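Local coordinates for protein polyprenyl synthetase (Zymomonas mobilis subsp. mobilis, PDB 4KKM) that probably condenses isopentenyl diphosphate with allylic diphosphates to make farnesyl-type prenyl diphosphates, in a metal-dependent reaction, at residues M60-I65 with K127-A132; E98-Y103 with G208-F213; I106-P111 with G179-D184. All coordinates share one frame; numbering follows the deposited sequence.

Contacts 2 and 3 each have one segment on helix 87-109, with their centres about 13 Å apart, and contact 3 is nested within the loop that contact 2 closes. Contact 2 sits near the middle of the chain; the His101 side chain is about 12 Å from the calcium ion, which Asp108 of contact 3 binds. Contact 1 is a surface contact away from the metal, its centre about 16 Å from that of contact 3. It nevertheless packs against the same helix: Ala63 CB meets Ile106 CD1 at 3.5 Å and Val102 CG1 at 3.7 Å. Contacts 1 and 3 both touch the second subunit.

Contact 1: residues M60-I65 with K127-A132; sequences MRYAAI and KAFDDA
An offset edge-to-face aromatic contact between Tyr62 and Phe129 joins the C-terminal end of helix 54-64 to the turn that leads from the short helix 125-128 into helix 131-150, at the surface of the subunit. The ring centroids are 5.8 Å apart and the planes stand at 64°, with the edge of Phe129 directed toward the face of Tyr62. The offset is marked: Phe129 CE1 arrives at the root of the tyrosine ring, 3.7 Å from Tyr62 CB. Tyr62 CG lies in the plane of the phenylalanine ring, 3.8 Å from Phe129 CE1. With CG anti to the backbone N, a chi1 of 177° swings the tyrosine ring out from helix 54-64 to Ala128 and Phe129. Ala128 CB covers the outer part of the same face, 4.0 Å from Tyr62 CZ. One residue thus meets two consecutive partners, the phenylalanine near its base and the alanine methyl near its hydroxyl end. Outside the two segments, Tyr62 OH is hydrogen-bonded to Pro123 O, and Lys122 makes a cation-pi contact with the ring as well as a hydrogen bond to Tyr62 O. On the other partner, a glycerol molecule, probably from the crystallisation liquor, lies about 3 Å from the side chain of Phe129. With an alanine here in place of the tyrosine, the Phe129 edge and the Ala128 methyl would probably lose the ring they pack on, Lys122 its cation-pi partner and Pro123 O its hydroxyl. Between the segments the attraction is purely apolar and aromatic, with no hydrogen bond crossing; the polar restraint on the tyrosine ring comes from the 122-123 strand, which holds its far end while the hydrocarbon parts meet the turn.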
ATOM      1  N   MET B  60     -13.643   0.361   6.341  1.00 22.95           N
ATOM      2  CA  MET B  60     -12.428   1.084   6.709  1.00 24.87           C
ATOM      3  C   MET B  60     -12.639   1.832   8.022  1.00 27.41           C
ATOM      4  O   MET B  60     -11.782   1.812   8.908  1.00 25.39           O
ATOM      5  CB  MET B  60     -12.009   2.055   5.599  1.00 24.03           C
ATOM      6  CG  MET B  60     -11.563   1.375   4.299  1.00 23.56           C
ATOM      7  SD  MET B  60     -11.375   2.529   2.922  1.00 23.45           S
ATOM      8  CE  MET B  60      -9.802   3.318   3.336  1.00 19.38           C
ATOM      9  N   ARG B  61     -13.791   2.484   8.146  1.00 26.81           N
ATOM     10  CA  ARG B  61     -14.100   3.241   9.353  1.00 27.25           C
ATOM     11  C   ARG B  61     -14.255   2.318  10.555  1.00 30.03           C
ATOM     12  O   ARG B  61     -13.776   2.616  11.650  1.00 30.99           O
ATOM     13  CB  ARG B  61     -15.373   4.071   9.151  1.00 29.95           C
ATOM     14  CG  ARG B  61     -15.194   5.250   8.202  1.00 29.61           C
ATOM     15  CD  ARG B  61     -16.527   5.893   7.825  1.00 28.70           C
ATOM     16  NE  ARG B  61     -17.174   6.526   8.973  1.00 30.90           N
ATOM     17  CZ  ARG B  61     -16.976   7.786   9.351  1.00 39.19           C
ATOM     18  NH1 ARG B  61     -16.150   8.571   8.672  1.00 31.46           N
ATOM     19  NH2 ARG B  61     -17.606   8.265  10.419  1.00 43.69           N
ATOM     20  N   TYR B  62     -14.946   1.201  10.347  1.00 32.32           N
ATOM     21  CA  TYR B  62     -15.140   0.228  11.412  1.00 29.00           C
ATOM     22  C   TYR B  62     -13.804  -0.253  11.976  1.00 26.39           C
ATOM     23  O   TYR B  62     -13.645  -0.399  13.190  1.00 27.66           O
ATOM     24  CB  TYR B  62     -15.950  -0.963  10.902  1.00 28.37           C
ATOM     25  CG  TYR B  62     -16.120  -2.053  11.930  1.00 31.72           C
ATOM     26  CD1 TYR B  62     -17.109  -1.967  12.904  1.00 36.10           C
ATOM     27  CD2 TYR B  62     -15.299  -3.171  11.926  1.00 31.26           C
ATOM     28  CE1 TYR B  62     -17.270  -2.962  13.844  1.00 38.44           C
ATOM     29  CE2 TYR B  62     -15.449  -4.166  12.862  1.00 34.59           C
ATOM     30  CZ  TYR B  62     -16.437  -4.059  13.816  1.00 38.97           C
ATOM     31  OH  TYR B  62     -16.588  -5.054  14.750  1.00 44.77           O
ATOM     32  N   ALA B  63     -12.846  -0.500  11.092  1.00 28.21           N
ATOM     33  CA  ALA B  63     -11.535  -0.997  11.505  1.00 24.92           C
ATOM     34  C   ALA B  63     -10.693   0.094  12.145  1.00 27.72           C
ATOM     35  O   ALA B  63     -10.037  -0.141  13.159  1.00 27.08           O
ATOM     36  CB  ALA B  63     -10.790  -1.571  10.304  1.00 24.64           C
ATOM     37  N   ALA B  64     -10.707   1.280  11.541  1.00 26.98           N
ATOM     38  CA  ALA B  64      -9.803   2.364  11.938  1.00 27.74           C
ATOM     39  C   ALA B  64     -10.284   3.202  13.121  1.00 32.87           C
ATOM     40  O   ALA B  64      -9.469   3.727  13.883  1.00 31.52           O
ATOM     41  CB  ALA B  64      -9.511   3.267  10.747  1.00 26.09           C
ATOM     42  N   ILE B  65     -11.599   3.338  13.264  1.00 26.87           N
ATOM     43  CA  ILE B  65     -12.168   4.209  14.289  1.00 31.84           C
ATOM     44  C   ILE B  65     -12.586   3.442  15.535  1.00 43.48           C
ATOM     45  O   ILE B  65     -13.166   2.360  15.444  1.00 42.19           O
ATOM     46  CB  ILE B  65     -13.383   5.001  13.750  1.00 33.17           C
ATOM     47  CG1 ILE B  65     -12.956   5.916  12.602  1.00 33.25           C
ATOM     48  CG2 ILE B  65     -14.045   5.814  14.862  1.00 38.92           C
ATOM     49  CD1 ILE B  65     -14.118   6.658  11.963  1.00 38.83           C
ATOM     50  N   LYS B 127     -15.835 -10.651   9.749  1.00 45.63           N
ATOM     51  CA  LYS B 127     -17.012 -11.148  10.458  1.00 49.21           C
ATOM     52  C   LYS B 127     -18.173 -10.150  10.419  1.00 49.39           C
ATOM     53  O   LYS B 127     -19.305 -10.515  10.105  1.00 47.16           O
ATOM     54  CB  LYS B 127     -16.660 -11.502  11.905  1.00 51.16           C
ATOM     55  CG  LYS B 127     -15.642 -12.620  12.026  1.00 58.92           C
ATOM     56  CD  LYS B 127     -16.123 -13.898  11.343  1.00 64.74           C
ATOM     57  CE  LYS B 127     -16.961 -14.766  12.275  1.00 71.52           C
ATOM     58  NZ  LYS B 127     -18.264 -14.150  12.653  1.00 73.51           N
ATOM     59  N   ALA B 128     -17.888  -8.893  10.745  1.00 47.71           N
ATOM     60  CA  ALA B 128     -18.911  -7.849  10.722  1.00 50.99           C
ATOM     61  C   ALA B 128     -19.350  -7.552   9.290  1.00 49.50           C
ATOM     62  O   ALA B 128     -20.494  -7.172   9.038  1.00 49.50           O
ATOM     63  CB  ALA B 128     -18.392  -6.583  11.395  1.00 50.25           C
ATOM     64  N   PHE B 129     -18.430  -7.732   8.352  1.00 44.42           N
ATOM     65  CA  PHE B 129     -18.722  -7.483   6.945  1.00 42.25           C
ATOM     66  C   PHE B 129     -18.672  -8.796   6.166  1.00 39.36           C
ATOM     67  O   PHE B 129     -19.626  -9.571   6.196  1.00 40.90           O
ATOM     68  CB  PHE B 129     -17.756  -6.431   6.377  1.00 38.49           C
ATOM     69  CG  PHE B 129     -17.970  -5.049   6.949  1.00 38.11           C
ATOM     70  CD1 PHE B 129     -17.480  -4.719   8.210  1.00 41.71           C
ATOM     71  CD2 PHE B 129     -18.680  -4.090   6.240  1.00 37.35           C
ATOM     72  CE1 PHE B 129     -17.690  -3.457   8.756  1.00 34.12           C
ATOM     73  CE2 PHE B 129     -18.889  -2.823   6.773  1.00 37.76           C
ATOM     74  CZ  PHE B 129     -18.394  -2.507   8.039  1.00 34.31           C
ATOM     75  N   ASP B 130     -17.558  -9.041   5.487  1.00 34.42           N
ATOM     76  CA  ASP B 130     -17.318 -10.301   4.786  1.00 38.38           C
ATOM     77  C   ASP B 130     -15.849 -10.359   4.383  1.00 31.90           C
ATOM     78  O   ASP B 130     -15.130  -9.378   4.542  1.00 30.57           O
ATOM     79  CB  ASP B 130     -18.220 -10.435   3.560  1.00 35.21           C
ATOM     80  CG  ASP B 130     -18.247  -9.174   2.719  1.00 40.75           C
ATOM     81  OD1 ASP B 130     -17.213  -8.850   2.101  1.00 35.61           O
ATOM     82  OD2 ASP B 130     -19.305  -8.510   2.674  1.00 45.60           O
ATOM     83  N   ASP B 131     -15.410 -11.505   3.867  1.00 31.67           N
ATOM     84  CA  ASP B 131     -13.996 -11.712   3.557  1.00 33.37           C
ATOM     85  C   ASP B 131     -13.496 -10.728   2.503  1.00 29.42           C
ATOM     86  O   ASP B 131     -12.433 -10.124   2.654  1.00 29.95           O
ATOM     87  CB  ASP B 131     -13.739 -13.151   3.098  1.00 36.68           C
ATOM     88  CG  ASP B 131     -13.976 -14.172   4.203  1.00 44.92           C
ATOM     89  OD1 ASP B 131     -14.020 -13.774   5.384  1.00 47.85           O
ATOM     90  OD2 ASP B 131     -14.111 -15.373   3.888  1.00 47.77           O
ATOM     91  N   ALA B 132     -14.267 -10.556   1.436  1.00 28.83           N
ATOM     92  CA  ALA B 132     -13.849  -9.651   0.369  1.00 28.54           C
ATOM     93  C   ALA B 132     -13.701  -8.215   0.866  1.00 26.22           C
ATOM     94  O   ALA B 132     -12.768  -7.503   0.483  1.00 24.33           O
ATOM     95  CB  ALA B 132     -14.827  -9.722  -0.792  1.00 33.00           C
TER

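Contact 2: residues E98-Y103 with G208-F213; sequences ECIHVY and GALFGF
Leu210 points from helix 208-221 toward helix 87-109, and its two methyls meet Ile100 and His101 on adjacent positions there. Its isobutyl group and the Ile100 side chain cross obliquely, so that a single branch of the isoleucine does the touching: Ile100 CG2 lies 3.8 Å from Leu210 CD2 and 3.9 Å from Leu210 CD1, set against the fork of the leucine. That methyl is anti to the backbone N, whereas the longer CG1-CD1 arm (chi1 -60°) leads away from Leu210. Leu210 CD1 also rests on the base of the next residue, 4.0 Å from His101 CA and 4.1 Å from His101 CB. The imidazole itself stays out of the contact; with CG anti to the backbone N (chi1 175°), its ring projects out from helix 87-109, with Glu98 OE2 at its edge, in plane. That carboxylate oxygen in turn forms a salt bridge with Arg70. Met177, on helix 177-188, packs on both Ile100 and Leu210, and Leu168 of helix 158-172 closes further on Ile100. The nearest CA atoms of the two segments, His101 CA and Leu210 CA, are 7.8 Å apart, a distance that Leu210 spans. Aliphatic contacts of this kind between helices, close to the centre of the chain, belong to the core of the all-helical isoprenoid synthase fold.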
ATOM      1  N   GLU B  98      -0.847   4.508  11.569  1.00 21.20           N
ATOM      2  CA  GLU B  98      -1.967   3.731  12.083  1.00 24.93           C
ATOM      3  C   GLU B  98      -2.747   3.097  10.932  1.00 23.60           C
ATOM      4  O   GLU B  98      -3.341   2.036  11.096  1.00 24.12           O
ATOM      5  CB  GLU B  98      -2.870   4.594  12.977  1.00 27.43           C
ATOM      6  CG  GLU B  98      -3.958   3.829  13.731  1.00 24.21           C
ATOM      7  CD  GLU B  98      -3.437   2.937  14.861  1.00 27.30           C
ATOM      8  OE1 GLU B  98      -2.206   2.791  15.035  1.00 24.22           O
ATOM      9  OE2 GLU B  98      -4.282   2.364  15.580  1.00 29.84           O
ATOM     10  N   CYS B  99      -2.724   3.732   9.762  1.00 21.54           N
ATOM     11  CA  CYS B  99      -3.300   3.114   8.570  1.00 23.29           C
ATOM     12  C   CYS B  99      -2.641   1.776   8.267  1.00 20.33           C
ATOM     13  O   CYS B  99      -3.317   0.788   7.979  1.00 21.33           O
ATOM     14  CB  CYS B  99      -3.162   4.024   7.352  1.00 21.57           C
ATOM     15  SG  CYS B  99      -4.343   5.379   7.297  1.00 23.49           S
ATOM     16  N   ILE B 100      -1.317   1.756   8.318  1.00 21.73           N
ATOM     17  CA  ILE B 100      -0.559   0.538   8.049  1.00 18.72           C
ATOM     18  C   ILE B 100      -0.820  -0.520   9.120  1.00 21.59           C
ATOM     19  O   ILE B 100      -1.035  -1.694   8.814  1.00 22.42           O
ATOM     20  CB  ILE B 100       0.941   0.837   7.972  1.00 20.28           C
ATOM     21  CG1 ILE B 100       1.222   1.838   6.844  1.00 20.55           C
ATOM     22  CG2 ILE B 100       1.754  -0.462   7.832  1.00 20.82           C
ATOM     23  CD1 ILE B 100       0.762   1.381   5.462  1.00 24.35           C
ATOM     24  N   HIS B 101      -0.811  -0.098  10.380  1.00 21.52           N
ATOM     25  CA  HIS B 101      -1.064  -1.020  11.481  1.00 20.23           C
ATOM     26  C   HIS B 101      -2.464  -1.624  11.373  1.00 26.07           C
ATOM     27  O   HIS B 101      -2.638  -2.840  11.471  1.00 23.13           O
ATOM     28  CB  HIS B 101      -0.896  -0.298  12.821  1.00 23.89           C
ATOM     29  CG  HIS B 101      -1.249  -1.135  14.009  1.00 25.59           C
ATOM     30  ND1 HIS B 101      -0.623  -2.328  14.301  1.00 24.17           N
ATOM     31  CD2 HIS B 101      -2.169  -0.950  14.992  1.00 23.31           C
ATOM     32  CE1 HIS B 101      -1.136  -2.841  15.404  1.00 28.78           C
ATOM     33  NE2 HIS B 101      -2.078  -2.020  15.841  1.00 28.69           N
ATOM     34  N   VAL B 102      -3.460  -0.770  11.165  1.00 22.94           N
ATOM     35  CA  VAL B 102      -4.844  -1.230  11.108  1.00 20.22           C
ATOM     36  C   VAL B 102      -5.071  -2.157   9.912  1.00 22.68           C
ATOM     37  O   VAL B 102      -5.676  -3.217  10.058  1.00 25.62           O
ATOM     38  CB  VAL B 102      -5.836  -0.052  11.097  1.00 22.07           C
ATOM     39  CG1 VAL B 102      -7.245  -0.519  10.696  1.00 23.18           C
ATOM     40  CG2 VAL B 102      -5.845   0.631  12.463  1.00 20.39           C
ATOM     41  N   TYR B 103      -4.574  -1.777   8.735  1.00 20.20           N
ATOM     42  CA  TYR B 103      -4.737  -2.654   7.572  1.00 23.33           C
ATOM     43  C   TYR B 103      -4.084  -4.011   7.861  1.00 24.81           C
ATOM     44  O   TYR B 103      -4.616  -5.054   7.483  1.00 23.57           O
ATOM     45  CB  TYR B 103      -4.217  -2.016   6.257  1.00 21.06           C
ATOM     46  CG  TYR B 103      -2.978  -2.698   5.673  1.00 24.09           C
ATOM     47  CD1 TYR B 103      -3.072  -3.938   5.043  1.00 24.59           C
ATOM     48  CD2 TYR B 103      -1.720  -2.098   5.745  1.00 21.42           C
ATOM     49  CE1 TYR B 103      -1.953  -4.583   4.537  1.00 24.13           C
ATOM     50  CE2 TYR B 103      -0.581  -2.736   5.222  1.00 19.97           C
ATOM     51  CZ  TYR B 103      -0.716  -3.984   4.618  1.00 24.40           C
ATOM     52  OH  TYR B 103       0.374  -4.652   4.095  1.00 23.51           O
ATOM     53  N   GLY B 208       8.927  -4.422  14.882  1.00 30.01           N
ATOM     54  CA  GLY B 208      10.015  -3.459  14.981  1.00 27.94           C
ATOM     55  C   GLY B 208      10.036  -2.418  13.870  1.00 27.73           C
ATOM     56  O   GLY B 208      10.398  -1.262  14.090  1.00 27.06           O
ATOM     57  N   ALA B 209       9.651  -2.826  12.668  1.00 23.75           N
ATOM     58  CA  ALA B 209       9.689  -1.928  11.519  1.00 26.08           C
ATOM     59  C   ALA B 209       8.754  -0.727  11.692  1.00 26.51           C
ATOM     60  O   ALA B 209       9.145   0.408  11.433  1.00 29.40           O
ATOM     61  CB  ALA B 209       9.359  -2.678  10.254  1.00 26.58           C
ATOM     62  N   LEU B 210       7.521  -0.972  12.134  1.00 24.58           N
ATOM     63  CA  LEU B 210       6.593   0.145  12.334  1.00 24.60           C
ATOM     64  C   LEU B 210       6.997   1.018  13.518  1.00 25.78           C
ATOM     65  O   LEU B 210       6.835   2.237  13.470  1.00 24.35           O
ATOM     66  CB  LEU B 210       5.148  -0.323  12.504  1.00 21.11           C
ATOM     67  CG  LEU B 210       4.468  -1.098  11.364  1.00 22.22           C
ATOM     68  CD1 LEU B 210       2.952  -0.968  11.505  1.00 22.22           C
ATOM     69  CD2 LEU B 210       4.920  -0.642   9.976  1.00 21.16           C
ATOM     70  N   PHE B 211       7.500   0.398  14.587  1.00 24.11           N
ATOM     71  CA  PHE B 211       7.988   1.159  15.736  1.00 25.79           C
ATOM     72  C   PHE B 211       9.156   2.038  15.301  1.00 24.73           C
ATOM     73  O   PHE B 211       9.237   3.214  15.671  1.00 24.43           O
ATOM     74  CB  PHE B 211       8.435   0.225  16.873  1.00 23.89           C
ATOM     75  CG  PHE B 211       7.300  -0.491  17.553  1.00 24.42           C
ATOM     76  CD1 PHE B 211       6.089   0.149  17.763  1.00 24.90           C
ATOM     77  CD2 PHE B 211       7.439  -1.805  17.977  1.00 28.72           C
ATOM     78  CE1 PHE B 211       5.035  -0.502  18.384  1.00 29.24           C
ATOM     79  CE2 PHE B 211       6.388  -2.468  18.603  1.00 31.71           C
ATOM     80  CZ  PHE B 211       5.184  -1.812  18.807  1.00 32.34           C
ATOM     81  N   GLY B 212      10.064   1.455  14.522  1.00 21.97           N
ATOM     82  CA  GLY B 212      11.194   2.202  13.990  1.00 22.98           C
ATOM     83  C   GLY B 212      10.725   3.421  13.214  1.00 24.22           C
ATOM     84  O   GLY B 212      11.284   4.511  13.346  1.00 23.75           O
ATOM     85  N   PHE B 213       9.680   3.244  12.413  1.00 21.88           N
ATOM     86  CA  PHE B 213       9.141   4.368  11.654  1.00 22.07           C
ATOM     87  C   PHE B 213       8.641   5.481  12.570  1.00 25.27           C
ATOM     88  O   PHE B 213       8.867   6.657  12.307  1.00 25.41           O
ATOM     89  CB  PHE B 213       7.993   3.951  10.736  1.00 22.64           C
ATOM     90  CG  PHE B 213       7.313   5.127  10.092  1.00 23.61           C
ATOM     91  CD1 PHE B 213       7.856   5.717   8.962  1.00 21.49           C
ATOM     92  CD2 PHE B 213       6.174   5.681  10.652  1.00 21.70           C
ATOM     93  CE1 PHE B 213       7.247   6.817   8.378  1.00 25.19           C
ATOM     94  CE2 PHE B 213       5.577   6.793  10.084  1.00 26.02           C
ATOM     95  CZ  PHE B 213       6.112   7.356   8.947  1.00 23.89           C
TER

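Contact 3: residues I106-P111 with G179-D184; sequences IHDDMP and GGQAID. With CA (calcium ion), chain D.
Asp108, on helix 87-109, and Gln181, on helix 177-188, meet through their polar ends beside the bound calcium ion. From its backbone the aspartate sets out with CG anti to N (chi1 -171°), which directs the carboxylate at Gln181 and the calcium ion. Asp108 CB passes 3.8 Å from Gln181 NE2, and Asp108 CG is 3.7 Å from that same nitrogen. OD1 does most of the work: it binds the calcium ion at 2.4 Å and lies 3.2 Å from Gln181 NE2. The N-H to Asp108 OD1 angle of 133° makes this hydrogen bond weak and bent, and, with Gln181 in two conformers, it is doubtful for the residue as a whole. Asp108 OD2 stays 3.3 Å from the calcium ion, beyond a metal bond. Carboxylate and amide planes are turned 38° apart. Asp114 OD1 also binds the calcium ion, and these two aspartates open and close the first aspartate-rich motif (DDxxxxD) of the trans-prenyl diphosphate synthases. Asp108 therefore coordinates through one oxygen, so the metal bond is the firm link of OD1, and the glutamine amide adds at most a weak, doubtful one.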
ATOM      1  N   ILE B 106      -6.393  -6.149   9.851  1.00 23.41           N
ATOM      2  CA  ILE B 106      -7.513  -6.607   9.028  1.00 26.25           C
ATOM      3  C   ILE B 106      -7.117  -7.832   8.215  1.00 29.00           C
ATOM      4  O   ILE B 106      -7.822  -8.847   8.200  1.00 28.70           O
ATOM      5  CB  ILE B 106      -7.991  -5.522   8.046  1.00 23.06           C
ATOM      6  CG1 ILE B 106      -8.454  -4.268   8.789  1.00 26.10           C
ATOM      7  CG2 ILE B 106      -9.121  -6.067   7.159  1.00 28.78           C
ATOM      8  CD1 ILE B 106      -8.888  -3.157   7.829  1.00 26.78           C
ATOM      9  N   HIS B 107      -5.975  -7.742   7.544  1.00 25.00           N
ATOM     10  CA  HIS B 107      -5.511  -8.858   6.735  1.00 28.23           C
ATOM     11  C   HIS B 107      -5.051 -10.048   7.589  1.00 34.67           C
ATOM     12  O   HIS B 107      -5.190 -11.197   7.180  1.00 35.74           O
ATOM     13  CB  HIS B 107      -4.423  -8.405   5.758  1.00 26.49           C
ATOM     14  CG  HIS B 107      -4.959  -7.653   4.571  1.00 25.09           C
ATOM     15  ND1 HIS B 107      -4.169  -7.308   3.495  1.00 24.18           N
ATOM     16  CD2 HIS B 107      -6.205  -7.209   4.287  1.00 24.16           C
ATOM     17  CE1 HIS B 107      -4.909  -6.666   2.601  1.00 28.39           C
ATOM     18  NE2 HIS B 107      -6.148  -6.598   3.052  1.00 25.32           N
ATOM     19  N   ASP B 108      -4.530  -9.773   8.780  1.00 34.20           N
ATOM     20  CA  ASP B 108      -4.064 -10.842   9.665  1.00 34.30           C
ATOM     21  C   ASP B 108      -5.213 -11.649  10.280  1.00 40.92           C
ATOM     22  O   ASP B 108      -5.065 -12.836  10.558  1.00 47.11           O
ATOM     23  CB  ASP B 108      -3.173 -10.277  10.774  1.00 28.63           C
ATOM     24  CG  ASP B 108      -2.483 -11.364  11.582  1.00 43.11           C
ATOM     25  OD1 ASP B 108      -1.611 -12.064  11.019  1.00 45.50           O
ATOM     26  OD2 ASP B 108      -2.813 -11.514  12.777  1.00 47.75           O
ATOM     27  N   ASP B 109      -6.353 -11.002  10.499  1.00 43.94           N
ATOM     28  CA  ASP B 109      -7.484 -11.654  11.152  1.00 49.38           C
ATOM     29  C   ASP B 109      -8.230 -12.613  10.228  1.00 54.00           C
ATOM     30  O   ASP B 109      -8.945 -13.495  10.699  1.00 49.30           O
ATOM     31  CB  ASP B 109      -8.460 -10.617  11.720  1.00 53.24           C
ATOM     32  CG  ASP B 109      -7.894  -9.874  12.920  1.00 58.08           C
ATOM     33  OD1 ASP B 109      -7.028 -10.448  13.617  1.00 60.23           O
ATOM     34  OD2 ASP B 109      -8.315  -8.722  13.166  1.00 53.08           O
ATOM     35  N   MET B 110      -8.057 -12.435   8.920  1.00 52.34           N
ATOM     36  CA  MET B 110      -8.803 -13.201   7.915  1.00 52.68           C
ATOM     37  C   MET B 110      -8.596 -14.718   8.058  1.00 59.54           C
ATOM     38  O   MET B 110      -7.573 -15.156   8.595  1.00 56.98           O
ATOM     39  CB  MET B 110      -8.448 -12.709   6.503  1.00 45.99           C
ATOM     40  CG  MET B 110      -8.808 -11.245   6.279  1.00 36.74           C
ATOM     41  SD  MET B 110      -8.578 -10.599   4.597  1.00 43.74           S
ATOM     42  CE  MET B 110      -6.971 -11.283   4.169  1.00 44.34           C
ATOM     43  N   PRO B 111      -9.587 -15.519   7.606  1.00 60.90           N
ATOM     44  CA  PRO B 111      -9.547 -16.987   7.698  1.00 72.20           C
ATOM     45  C   PRO B 111      -8.271 -17.594   7.120  1.00 81.36           C
ATOM     46  O   PRO B 111      -7.790 -18.613   7.624  1.00 83.05           O
ATOM     47  CB  PRO B 111     -10.748 -17.417   6.849  1.00 67.26           C
ATOM     48  CG  PRO B 111     -11.706 -16.300   6.987  1.00 61.57           C
ATOM     49  CD  PRO B 111     -10.868 -15.050   7.045  1.00 57.13           C
ATOM     50  N   GLY B 179       7.246  -8.509   5.449  1.00 21.76           N
ATOM     51  CA  GLY B 179       8.313  -9.487   5.551  1.00 23.65           C
ATOM     52  C   GLY B 179       8.266 -10.219   6.888  1.00 28.43           C
ATOM     53  O   GLY B 179       8.509 -11.425   6.965  1.00 25.54           O
ATOM     54  N   GLY B 180       7.941  -9.488   7.950  1.00 27.66           N
ATOM     55  CA  GLY B 180       7.845 -10.082   9.273  1.00 23.50           C
ATOM     56  C   GLY B 180       6.667 -11.029   9.363  1.00 23.46           C
ATOM     57  O   GLY B 180       6.773 -12.124   9.924  1.00 25.21           O
ATOM     58  N   GLN B 181       5.537 -10.591   8.805  0.57 22.42           N
ATOM     59  CA  GLN B 181       4.327 -11.404   8.721  0.57 26.99           C
ATOM     60  C   GLN B 181       4.609 -12.720   8.010  0.57 27.20           C
ATOM     61  O   GLN B 181       4.094 -13.769   8.395  0.57 26.30           O
ATOM     62  CB  GLN B 181       3.213 -10.652   7.977  0.57 26.28           C
ATOM     63  CG  GLN B 181       2.563  -9.521   8.762  0.57 29.59           C
ATOM     64  CD  GLN B 181       1.782 -10.021   9.963  0.57 36.34           C
ATOM     65  OE1 GLN B 181       2.351 -10.581  10.892  0.57 37.04           O
ATOM     66  NE2 GLN B 181       0.468  -9.826   9.943  0.57 43.39           N
ATOM     67  N   ALA B 182       5.434 -12.647   6.971  1.00 25.97           N
ATOM     68  CA  ALA B 182       5.795 -13.819   6.177  1.00 27.20           C
ATOM     69  C   ALA B 182       6.635 -14.805   6.977  1.00 29.91           C
ATOM     70  O   ALA B 182       6.423 -16.009   6.882  1.00 28.15           O
ATOM     71  CB  ALA B 182       6.533 -13.409   4.910  1.00 26.52           C
ATOM     72  N   ILE B 183       7.602 -14.300   7.743  1.00 27.70           N
ATOM     73  CA  ILE B 183       8.427 -15.173   8.578  1.00 26.40           C
ATOM     74  C   ILE B 183       7.553 -15.885   9.608  1.00 27.06           C
ATOM     75  O   ILE B 183       7.719 -17.079   9.861  1.00 27.22           O
ATOM     76  CB  ILE B 183       9.567 -14.407   9.286  1.00 25.08           C
ATOM     77  CG1 ILE B 183      10.526 -13.825   8.250  1.00 25.56           C
ATOM     78  CG2 ILE B 183      10.328 -15.330  10.242  1.00 28.00           C
ATOM     79  CD1 ILE B 183      11.614 -12.954   8.837  1.00 28.37           C
ATOM     80  N   ASP B 184       6.595 -15.157  10.174  1.00 25.46           N
ATOM     81  CA  ASP B 184       5.681 -15.747  11.147  1.00 28.74           C
ATOM     82  C   ASP B 184       4.844 -16.844  10.491  1.00 28.98           C
ATOM     83  O   ASP B 184       4.691 -17.942  11.034  1.00 30.40           O
ATOM     84  CB  ASP B 184       4.771 -14.671  11.747  1.00 33.44           C
ATOM     85  CG  ASP B 184       4.371 -14.976  13.179  1.00 40.42           C
ATOM     86  OD1 ASP B 184       5.037 -15.814  13.826  1.00 38.04           O
ATOM     87  OD2 ASP B 184       3.395 -14.364  13.661  1.00 45.53           O
TER
HETATM   88 CA    CA D 302      -0.738 -14.011  12.209  1.00 69.93          CA